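Local structure of capsular polysaccharide export system protein KpsC (Thermosulfurimonas dismutans, 6MGB) at residues Glu26-Glu30 with Pro301-Asn305; Leu70-Phe76 with Ser90-Pro95; Phe152-Arg158 with Leu235-Phe239. The protein is a beta-Kdo transferase that binds CMP and probably adds a beta(2,4)-linked Kdo residue from CMP-Kdo in building the glycolipid anchor of Gram-negative bacterial capsules. One frame throughout, in Å; residues are numbered along the deposited sequence. Where two conformers were deposited one is given.

Interaction 1: residues Glu26-Glu30 with Pro301-Asn305; sequences EVFLE and PRYIN
Arg302 reaches from strand 302-305 to the last turn of helix 25-29 and grips the carbonyls there. Its NH1 donates a nearly straight bond to Phe28 O (3.0 Å, 170° at the hydrogen), and that oxygen lies in the guanidinium plane. The same nitrogen makes a second, weak bond to Leu29 O at 3.3 Å. With CG anti to the carbonyl carbon (chi1 -53°) and the chain extended from CG to NE, the Arg302 side chain reaches the helix end, and its CD passes 3.1 Å from Phe28 O. A positive group beside carbonyls at a helix C-terminus is probably favoured by the helix dipole.

A looser electrostatic term comes from Glu30, which leaves the helix with positive phi. Its OE2 is 4.4 Å from Arg302 NH1 and well out of the guanidinium plane, an attraction of charges without a bond.

The apolar part centres on Ile304, modelled in two conformers, so its details are less certain. In the conformer described, CG2 lies over one face of the Phe28 ring, while CG1 touches Phe28 CZ at 3.4 Å and CE1 beside it. Val27 CG1 meets Ile304 CG2 at 3.8 Å, their side chains crossing at about a right angle. Leu91 of strand 90-94 packs against Phe28 as well. Tyr303 turns to the other side of the strand, its hydroxyl bonded to Tyr297 O.

This is helix-on-sheet packing in a Rossmann-like domain, and the late strand 302-305 joining a sheet of early strands is consistent with the GT-B fold, whose chain end returns to the N-terminal domain.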
loop_
_atom_site.group_PDB
_atom_site.type_symbol
_atom_site.label_atom_id
_atom_site.label_comp_id
_atom_site.label_asym_id
_atom_site.label_seq_id
_atom_site.Cartn_x
_atom_site.Cartn_y
_atom_site.Cartn_z
ATOM N N GLU A 26 3.728 3.178 -20.254
ATOM C CA GLU A 26 3.032 4.220 -21.005
ATOM C C GLU A 26 1.531 3.979 -21.043
ATOM O O GLU A 26 0.754 4.935 -21.153
ATOM C CB GLU A 26 3.588 4.310 -22.424
ATOM C CG GLU A 26 5.003 4.843 -22.485
ATOM C CD GLU A 26 5.427 5.186 -23.900
ATOM O OE1 GLU A 26 4.703 4.802 -24.838
ATOM O OE2 GLU A 26 6.462 5.864 -24.073
ATOM N N VAL A 27 1.100 2.719 -20.969
ATOM C CA VAL A 27 -0.327 2.435 -20.887
ATOM C C VAL A 27 -0.888 2.937 -19.562
ATOM O O VAL A 27 -1.958 3.554 -19.519
ATOM C CB VAL A 27 -0.585 0.928 -21.082
ATOM C CG1 VAL A 27 -2.065 0.606 -20.912
ATOM C CG2 VAL A 27 -0.099 0.478 -22.454
ATOM N N PHE A 28 -0.174 2.683 -18.463
ATOM C CA PHE A 28 -0.597 3.201 -17.167
ATOM C C PHE A 28 -0.652 4.723 -17.182
ATOM O O PHE A 28 -1.629 5.328 -16.727
ATOM C CB PHE A 28 0.356 2.720 -16.069
ATOM C CG PHE A 28 0.231 1.256 -15.737
ATOM C CD1 PHE A 28 -0.936 0.748 -15.191
ATOM C CD2 PHE A 28 1.297 0.397 -15.940
ATOM C CE1 PHE A 28 -1.041 -0.595 -14.873
ATOM C CE2 PHE A 28 1.198 -0.945 -15.624
ATOM C CZ PHE A 28 0.028 -1.441 -15.090
ATOM N N LEU A 29 0.395 5.361 -17.711
ATOM C CA LEU A 29 0.507 6.813 -17.653
ATOM C C LEU A 29 -0.398 7.524 -18.650
ATOM O O LEU A 29 -0.693 8.708 -18.456
ATOM C CB LEU A 29 1.956 7.240 -17.903
ATOM C CG LEU A 29 2.961 6.980 -16.779
ATOM C CD1 LEU A 29 4.362 7.367 -17.222
ATOM C CD2 LEU A 29 2.577 7.741 -15.519
ATOM N N GLU A 30 -0.838 6.843 -19.705
ATOM C CA GLU A 30 -1.616 7.467 -20.772
ATOM C C GLU A 30 -0.827 8.572 -21.470
ATOM O O GLU A 30 -1.409 9.457 -22.104
ATOM C CB GLU A 30 -2.946 8.007 -20.232
ATOM C CG GLU A 30 -3.806 6.935 -19.570
ATOM C CD GLU A 30 -4.958 7.509 -18.768
ATOM O OE1 GLU A 30 -5.199 8.732 -18.857
ATOM O OE2 GLU A 30 -5.622 6.738 -18.044
ATOM N N PRO A 301 -5.747 3.895 -7.820
ATOM C CA PRO A 301 -4.806 3.212 -8.713
ATOM C C PRO A 301 -5.303 3.180 -10.149
ATOM O O PRO A 301 -6.493 3.326 -10.433
ATOM C CB PRO A 301 -4.729 1.792 -8.133
ATOM C CG PRO A 301 -5.509 1.827 -6.836
ATOM C CD PRO A 301 -6.498 2.926 -7.010
ATOM N N ARG A 302 -4.356 2.975 -11.062
ATOM C CA ARG A 302 -4.655 2.781 -12.476
ATOM C C ARG A 302 -4.485 1.306 -12.813
ATOM O O ARG A 302 -3.393 0.748 -12.651
ATOM C CB ARG A 302 -3.749 3.643 -13.354
ATOM C CG ARG A 302 -3.768 5.108 -12.976
ATOM C CD ARG A 302 -3.086 5.969 -14.016
ATOM N NE ARG A 302 -3.147 7.382 -13.659
ATOM C CZ ARG A 302 -2.716 8.372 -14.432
ATOM N NH1 ARG A 302 -2.186 8.111 -15.620
ATOM N NH2 ARG A 302 -2.817 9.627 -14.016
ATOM N N TYR A 303 -5.560 0.681 -13.278
ATOM C CA TYR A 303 -5.568 -0.741 -13.576
ATOM C C TYR A 303 -5.464 -0.984 -15.075
ATOM O O TYR A 303 -5.992 -0.220 -15.887
ATOM C CB TYR A 303 -6.847 -1.401 -13.051
ATOM C CG TYR A 303 -6.944 -1.440 -11.546
ATOM C CD1 TYR A 303 -6.424 -2.508 -10.832
ATOM C CD2 TYR A 303 -7.559 -0.415 -10.839
ATOM C CE1 TYR A 303 -6.501 -2.554 -9.455
ATOM C CE2 TYR A 303 -7.647 -0.453 -9.463
ATOM C CZ TYR A 303 -7.113 -1.525 -8.775
ATOM O OH TYR A 303 -7.195 -1.572 -7.404
ATOM N N ILE A 304 -4.772 -2.060 -15.430
ATOM C CA ILE A 304 -4.749 -2.564 -16.796
ATOM C C ILE A 304 -5.535 -3.863 -16.825
ATOM O O ILE A 304 -5.617 -4.586 -15.826
ATOM C CB ILE A 304 -3.320 -2.781 -17.350
ATOM C CG1 ILE A 304 -2.391 -3.461 -16.330
ATOM C CG2 ILE A 304 -2.725 -1.456 -17.799
ATOM C CD1 ILE A 304 -2.594 -4.960 -16.166
ATOM N N ASN A 305 -6.134 -4.147 -17.971
ATOM C CA ASN A 305 -6.779 -5.436 -18.152
ATOM C C ASN A 305 -5.682 -6.444 -18.469
ATOM O O ASN A 305 -5.111 -6.404 -19.567
ATOM C CB ASN A 305 -7.820 -5.377 -19.268
ATOM C CG ASN A 305 -8.573 -6.680 -19.422
ATOM O OD1 ASN A 305 -8.133 -7.724 -18.938
ATOM N ND2 ASN A 305 -9.716 -6.628 -20.097
#

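Interaction 2: residues Leu70-Phe76 with Ser90-Pro95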
loop_
_atom_site.group_PDB
_atom_site.type_symbol
_atom_site.label_atom_id
_atom_site.label_comp_id
_atom_site.label_asym_id
_atom_site.label_seq_id
_atom_site.Cartn_x
_atom_site.Cartn_y
_atom_site.Cartn_z
ATOM N N LEU A 70 5.154 13.278 -10.917
ATOM C CA LEU A 70 4.300 12.104 -10.782
ATOM C C LEU A 70 5.032 11.065 -9.938
ATOM O O LEU A 70 6.036 10.494 -10.377
ATOM C CB LEU A 70 3.936 11.533 -12.151
ATOM C CG LEU A 70 3.390 12.517 -13.187
ATOM C CD1 LEU A 70 2.946 11.771 -14.432
ATOM C CD2 LEU A 70 2.243 13.326 -12.619
ATOM N N ALA A 71 4.529 10.822 -8.730
ATOM C CA ALA A 71 5.056 9.763 -7.878
ATOM C C ALA A 71 4.454 8.430 -8.307
ATOM O O ALA A 71 3.231 8.262 -8.279
ATOM C CB ALA A 71 4.737 10.048 -6.413
ATOM N N LEU A 72 5.305 7.488 -8.705
ATOM C CA LEU A 72 4.871 6.183 -9.185
ATOM C C LEU A 72 5.169 5.113 -8.141
ATOM O O LEU A 72 6.243 5.108 -7.533
ATOM C CB LEU A 72 5.566 5.821 -10.501
ATOM C CG LEU A 72 5.569 6.903 -11.584
ATOM C CD1 LEU A 72 6.352 6.435 -12.798
ATOM C CD2 LEU A 72 4.151 7.287 -11.980
ATOM N N GLU A 73 4.208 4.214 -7.934
ATOM C CA GLU A 73 4.377 3.086 -7.028
ATOM C C GLU A 73 3.562 1.913 -7.555
ATOM O O GLU A 73 2.672 2.079 -8.395
ATOM C CB GLU A 73 3.931 3.418 -5.593
ATOM C CG GLU A 73 4.606 4.631 -4.944
ATOM C CD GLU A 73 6.009 4.338 -4.441
ATOM O OE1 GLU A 73 6.718 5.300 -4.069
ATOM O OE2 GLU A 73 6.399 3.152 -4.407
ATOM N N ASP A 74 3.871 0.721 -7.052
ATOM C CA ASP A 74 3.020 -0.429 -7.323
ATOM C C ASP A 74 1.627 -0.179 -6.767
ATOM O O ASP A 74 1.460 0.463 -5.727
ATOM C CB ASP A 74 3.611 -1.696 -6.700
ATOM C CG ASP A 74 4.850 -2.176 -7.423
ATOM O OD1 ASP A 74 4.982 -1.895 -8.632
ATOM O OD2 ASP A 74 5.693 -2.837 -6.782
ATOM N N GLY A 75 0.619 -0.678 -7.473
ATOM C CA GLY A 75 -0.739 -0.586 -6.985
ATOM C C GLY A 75 -0.938 -1.409 -5.727
ATOM O O GLY A 75 -0.106 -2.227 -5.334
ATOM N N PHE A 76 -2.080 -1.172 -5.076
ATOM C CA PHE A 76 -2.401 -1.914 -3.861
ATOM C C PHE A 76 -2.660 -3.386 -4.156
ATOM O O PHE A 76 -2.335 -4.248 -3.330
ATOM C CB PHE A 76 -3.604 -1.277 -3.165
ATOM C CG PHE A 76 -3.315 0.078 -2.574
ATOM C CD1 PHE A 76 -2.200 0.279 -1.778
ATOM C CD2 PHE A 76 -4.159 1.150 -2.819
ATOM C CE1 PHE A 76 -1.932 1.519 -1.233
ATOM C CE2 PHE A 76 -3.894 2.395 -2.278
ATOM C CZ PHE A 76 -2.780 2.581 -1.485
ATOM N N SER A 90 -1.453 -3.172 -11.426
ATOM C CA SER A 90 -1.960 -1.818 -11.294
ATOM C C SER A 90 -0.821 -0.927 -10.830
ATOM O O SER A 90 0.160 -1.390 -10.242
ATOM C CB SER A 90 -3.140 -1.739 -10.317
ATOM O OG SER A 90 -2.756 -2.104 -9.005
ATOM N N LEU A 91 -0.959 0.364 -11.110
ATOM C CA LEU A 91 0.089 1.334 -10.840
ATOM C C LEU A 91 -0.532 2.566 -10.204
ATOM O O LEU A 91 -1.574 3.047 -10.658
ATOM C CB LEU A 91 0.825 1.718 -12.129
ATOM C CG LEU A 91 2.158 2.448 -11.985
ATOM C CD1 LEU A 91 3.255 1.483 -11.559
ATOM C CD2 LEU A 91 2.513 3.135 -13.293
ATOM N N ILE A 92 0.102 3.065 -9.150
ATOM C CA ILE A 92 -0.305 4.318 -8.528
ATOM C C ILE A 92 0.485 5.450 -9.169
ATOM O O ILE A 92 1.717 5.391 -9.255
ATOM C CB ILE A 92 -0.092 4.273 -7.006
ATOM C CG1 ILE A 92 -1.198 3.428 -6.365
ATOM C CG2 ILE A 92 -0.089 5.680 -6.411
ATOM C CD1 ILE A 92 -0.937 3.052 -4.925
ATOM N N VAL A 93 -0.229 6.474 -9.627
ATOM C CA VAL A 93 0.361 7.627 -10.296
ATOM C C VAL A 93 -0.206 8.851 -9.590
ATOM O O VAL A 93 -1.365 9.220 -9.810
ATOM C CB VAL A 93 0.049 7.655 -11.796
ATOM C CG1 VAL A 93 0.689 8.865 -12.460
ATOM C CG2 VAL A 93 0.521 6.365 -12.460
ATOM N N ASP A 94 0.599 9.482 -8.742
ATOM C CA ASP A 94 0.120 10.558 -7.875
ATOM C C ASP A 94 0.797 11.868 -8.250
ATOM O O ASP A 94 2.003 12.033 -7.983
ATOM C CB ASP A 94 0.389 10.218 -6.408
ATOM C CG ASP A 94 -0.394 11.100 -5.455
ATOM O OD1 ASP A 94 -0.568 12.298 -5.757
ATOM O OD2 ASP A 94 -0.840 10.592 -4.406
ATOM N N PRO A 95 0.092 12.822 -8.865
ATOM C CA PRO A 95 0.713 14.110 -9.196
ATOM C C PRO A 95 0.672 15.136 -8.075
ATOM O O PRO A 95 1.129 16.265 -8.283
ATOM C CB PRO A 95 -0.112 14.594 -10.401
ATOM C CG PRO A 95 -1.371 13.766 -10.416
ATOM C CD PRO A 95 -1.306 12.754 -9.319
#
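Ala71 and Asp94 exchange two backbone bonds, N of each to O of the other, both 2.9 Å long, as a hydrogen-bonded pair of the antiparallel strands 69-74 and 90-94 in the mixed sheet of the N-terminal, Rossmann-like part. Glu73 and Ile92 repeat the pattern, with Ile92 N to Glu73 O at 2.9 Å and Glu73 N to Ile92 O at 3.1 Å. Past the end of its strand, Gly75 N still bonds to Ser90 O. Ser90 OG rests against Gly75 CA at 3.2 Å and bonds to Leu77 O.

Leu72 and Val93, a non-hydrogen-bonded pair, lie side by side on the face covered by helix 25-29, with Leu72 CD2 3.8 Å from Val93 CG2. At the far end Leu70 CD2 presses tightly on Pro95 CB (3.5 Å). The other face carries Ala71, Glu73, Ile92 and Asp94, whose carboxylate is bonded to Tyr300 OH and Leu107 N.

Phe76, whose carbonyl accepts a bond from the CMP-binding Gln248, brings this face toward the nucleotide site. Ile92 CD1 makes a CH-pi contact over the centre of the Phe76 ring, 4.0 Å from the centroid.

Interaction 3: residues Phe152-Arg158 with Leu235-Phe239; sequences FTPYRER and LLSHF
Phe152 and Arg158 flank a type II turn, Thr153 to Arg156, and face His238 and Phe239 at the close of a type I turn that starts at Leu236. The CA atoms of Phe152 and His238 are 7.7 Å apart, those of Arg158 and Phe239 6.7 Å. Both segments lead into neighbouring strands, 158-162 and 241-244, of the parallel sheet in the Rossmann-like, CMP-binding half of this GT-B enzyme, so the contact lies where these two strands begin.

Arg158 ties the turns together. Its NE donates to His238 O (2.9 Å, 155°), NH2 adds a weak bond to the same oxygen, and NH1 donates to Thr153 O at 2.8 Å, with both acceptors at the edge of the guanidinium. Phe152 CB lies over one of its faces. CG sits between backbone N and carbonyl carbon (chi1 55°), which carries the extended chain across the Phe239 ring, where CD is 3.7 Å from Phe239 CE1. With an alanine in place of Arg158, His238 O and Thr153 O would probably lose these donors and the type II turn would be less firmly held.

Phe152, His238 and Phe239 form an aromatic cluster. Phe152 CZ touches Phe239 CZ at 3.7 Å, the ring planes 82° apart, and Tyr198 adds an edge-to-face partner to Phe152. Leu235, which also touches the CMP-binding Lys200, sets CD1 at the edge of the Phe152 ring, 3.8 Å from CZ. Over one face of the imidazole, offset toward its rim, comes Phe152 CD2, 3.5 Å from His238 CG.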
loop_
_atom_site.group_PDB
_atom_site.type_symbol
_atom_site.label_atom_id
_atom_site.label_comp_id
_atom_site.label_asym_id
_atom_site.label_seq_id
_atom_site.Cartn_x
_atom_site.Cartn_y
_atom_site.Cartn_z
ATOM N N PHE A 152 -3.628 -22.603 15.313
ATOM C CA PHE A 152 -4.043 -21.756 16.422
ATOM C C PHE A 152 -4.978 -22.522 17.347
ATOM O O PHE A 152 -5.824 -23.298 16.889
ATOM C CB PHE A 152 -4.747 -20.492 15.917
ATOM C CG PHE A 152 -3.838 -19.534 15.204
ATOM C CD1 PHE A 152 -2.859 -18.841 15.898
ATOM C CD2 PHE A 152 -3.968 -19.316 13.842
ATOM C CE1 PHE A 152 -2.022 -17.954 15.246
ATOM C CE2 PHE A 152 -3.134 -18.431 13.185
ATOM C CZ PHE A 152 -2.160 -17.749 13.887
ATOM N N THR A 153 -4.825 -22.296 18.646
ATOM C CA THR A 153 -5.714 -22.916 19.621
ATOM C C THR A 153 -7.079 -22.233 19.577
ATOM O O THR A 153 -7.147 -20.999 19.592
ATOM C CB THR A 153 -5.117 -22.813 21.025
ATOM O OG1 THR A 153 -3.854 -23.489 21.058
ATOM C CG2 THR A 153 -6.049 -23.434 22.061
ATOM N N PRO A 154 -8.178 -22.985 19.517
ATOM C CA PRO A 154 -9.501 -22.344 19.502
ATOM C C PRO A 154 -9.725 -21.472 20.729
ATOM O O PRO A 154 -9.422 -21.864 21.859
ATOM C CB PRO A 154 -10.467 -23.534 19.470
ATOM C CG PRO A 154 -9.686 -24.642 18.864
ATOM C CD PRO A 154 -8.271 -24.442 19.310
ATOM N N TYR A 155 -10.257 -20.274 20.492
ATOM C CA TYR A 155 -10.720 -19.356 21.530
ATOM C C TYR A 155 -9.597 -18.840 22.422
ATOM O O TYR A 155 -9.870 -18.198 23.444
ATOM C CB TYR A 155 -11.810 -20.010 22.389
ATOM C CG TYR A 155 -12.902 -20.648 21.565
ATOM C CD1 TYR A 155 -12.998 -22.027 21.450
ATOM C CD2 TYR A 155 -13.828 -19.867 20.886
ATOM C CE1 TYR A 155 -13.992 -22.614 20.691
ATOM C CE2 TYR A 155 -14.826 -20.444 20.125
ATOM C CZ TYR A 155 -14.903 -21.816 20.030
ATOM O OH TYR A 155 -15.896 -22.391 19.272
ATOM N N ARG A 156 -8.342 -19.090 22.063
ATOM C CA ARG A 156 -7.215 -18.583 22.834
ATOM C C ARG A 156 -6.999 -17.107 22.519
ATOM O O ARG A 156 -6.957 -16.715 21.349
ATOM C CB ARG A 156 -5.956 -19.391 22.518
ATOM C CG ARG A 156 -4.744 -19.048 23.370
ATOM C CD ARG A 156 -4.969 -19.379 24.837
ATOM N NE ARG A 156 -3.729 -19.307 25.608
ATOM C CZ ARG A 156 -2.925 -20.341 25.855
ATOM N NH1 ARG A 156 -3.219 -21.554 25.400
ATOM N NH2 ARG A 156 -1.819 -20.161 26.564
ATOM N N GLU A 157 -6.868 -16.290 23.562
ATOM C CA GLU A 157 -6.646 -14.863 23.367
ATOM C C GLU A 157 -5.280 -14.633 22.733
ATOM O O GLU A 157 -4.274 -15.196 23.178
ATOM C CB GLU A 157 -6.743 -14.120 24.700
ATOM C CG GLU A 157 -6.744 -12.605 24.562
ATOM C CD GLU A 157 -6.603 -11.890 25.894
ATOM O OE1 GLU A 157 -6.621 -12.569 26.944
ATOM O OE2 GLU A 157 -6.471 -10.648 25.892
ATOM N N ARG A 158 -5.244 -13.805 21.692
ATOM C CA ARG A 158 -4.012 -13.578 20.948
ATOM C C ARG A 158 -4.162 -12.324 20.099
ATOM O O ARG A 158 -5.262 -11.992 19.648
ATOM C CB ARG A 158 -3.675 -14.781 20.061
ATOM C CG ARG A 158 -4.807 -15.153 19.121
ATOM C CD ARG A 158 -4.443 -16.283 18.175
ATOM N NE ARG A 158 -5.609 -16.688 17.390
ATOM C CZ ARG A 158 -6.358 -17.762 17.629
ATOM N NH1 ARG A 158 -6.072 -18.589 18.629
ATOM N NH2 ARG A 158 -7.401 -18.018 16.852
ATOM N N LEU A 235 -4.379 -15.370 7.439
ATOM C CA LEU A 235 -3.777 -15.200 8.757
ATOM C C LEU A 235 -4.572 -14.211 9.600
ATOM O O LEU A 235 -4.799 -14.441 10.794
ATOM C CB LEU A 235 -2.329 -14.730 8.608
ATOM C CG LEU A 235 -1.529 -14.548 9.898
ATOM C CD1 LEU A 235 -1.359 -15.871 10.628
ATOM C CD2 LEU A 235 -0.176 -13.921 9.600
ATOM N N LEU A 236 -5.002 -13.103 8.994
ATOM C CA LEU A 236 -5.699 -12.064 9.746
ATOM C C LEU A 236 -7.022 -12.561 10.313
ATOM O O LEU A 236 -7.463 -12.082 11.364
ATOM C CB LEU A 236 -5.932 -10.847 8.852
ATOM C CG LEU A 236 -4.694 -9.991 8.577
ATOM C CD1 LEU A 236 -4.929 -9.081 7.382
ATOM C CD2 LEU A 236 -4.338 -9.172 9.808
ATOM N N SER A 237 -7.667 -13.519 9.644
ATOM C CA SER A 237 -8.970 -13.993 10.096
ATOM C C SER A 237 -8.914 -14.620 11.484
ATOM O O SER A 237 -9.960 -14.773 12.125
ATOM C CB SER A 237 -9.535 -15.009 9.103
ATOM O OG SER A 237 -8.849 -16.246 9.193
ATOM N N HIS A 238 -7.727 -14.990 11.961
ATOM C CA HIS A 238 -7.578 -15.651 13.251
ATOM C C HIS A 238 -7.336 -14.677 14.395
ATOM O O HIS A 238 -7.077 -15.116 15.520
ATOM C CB HIS A 238 -6.433 -16.660 13.189
ATOM C CG HIS A 238 -6.696 -17.811 12.271
ATOM N ND1 HIS A 238 -7.313 -18.970 12.690
ATOM C CD2 HIS A 238 -6.431 -17.980 10.955
ATOM C CE1 HIS A 238 -7.415 -19.805 11.672
ATOM N NE2 HIS A 238 -6.887 -19.228 10.607
ATOM N N PHE A 239 -7.410 -13.374 14.137
ATOM C CA PHE A 239 -7.203 -12.365 15.161
ATOM C C PHE A 239 -8.344 -11.359 15.118
ATOM O O PHE A 239 -9.016 -11.191 14.098
ATOM C CB PHE A 239 -5.860 -11.638 14.977
ATOM C CG PHE A 239 -4.664 -12.546 15.031
ATOM C CD1 PHE A 239 -3.976 -12.739 16.219
ATOM C CD2 PHE A 239 -4.226 -13.206 13.895
ATOM C CE1 PHE A 239 -2.875 -13.574 16.272
ATOM C CE2 PHE A 239 -3.126 -14.043 13.941
ATOM C CZ PHE A 239 -2.451 -14.227 15.132
#

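In the fold
Interactions 1 and 2 share one sheet: strands 302-305 and 90-94 are neighbours in it, joined by a probable bond from Arg302 N to Leu91 O, and helix 25-29 packs on both. Interaction 2 is the more central and the most extensive, a buried strand pair held chiefly by regular backbone bonds. Interaction 1, nearer the surface, relies on one arginine and a few apolar side chains. Interaction 3 belongs to the other sheet, its centre about 34 Å from that of interaction 2; it is buried too, though far from the centre of the chain. There an arginine again seizes backbone carbonyls, but it joins two turns beside an aromatic cluster. Bound CMP lies near Phe76 and Leu235, between interactions 2 and 3.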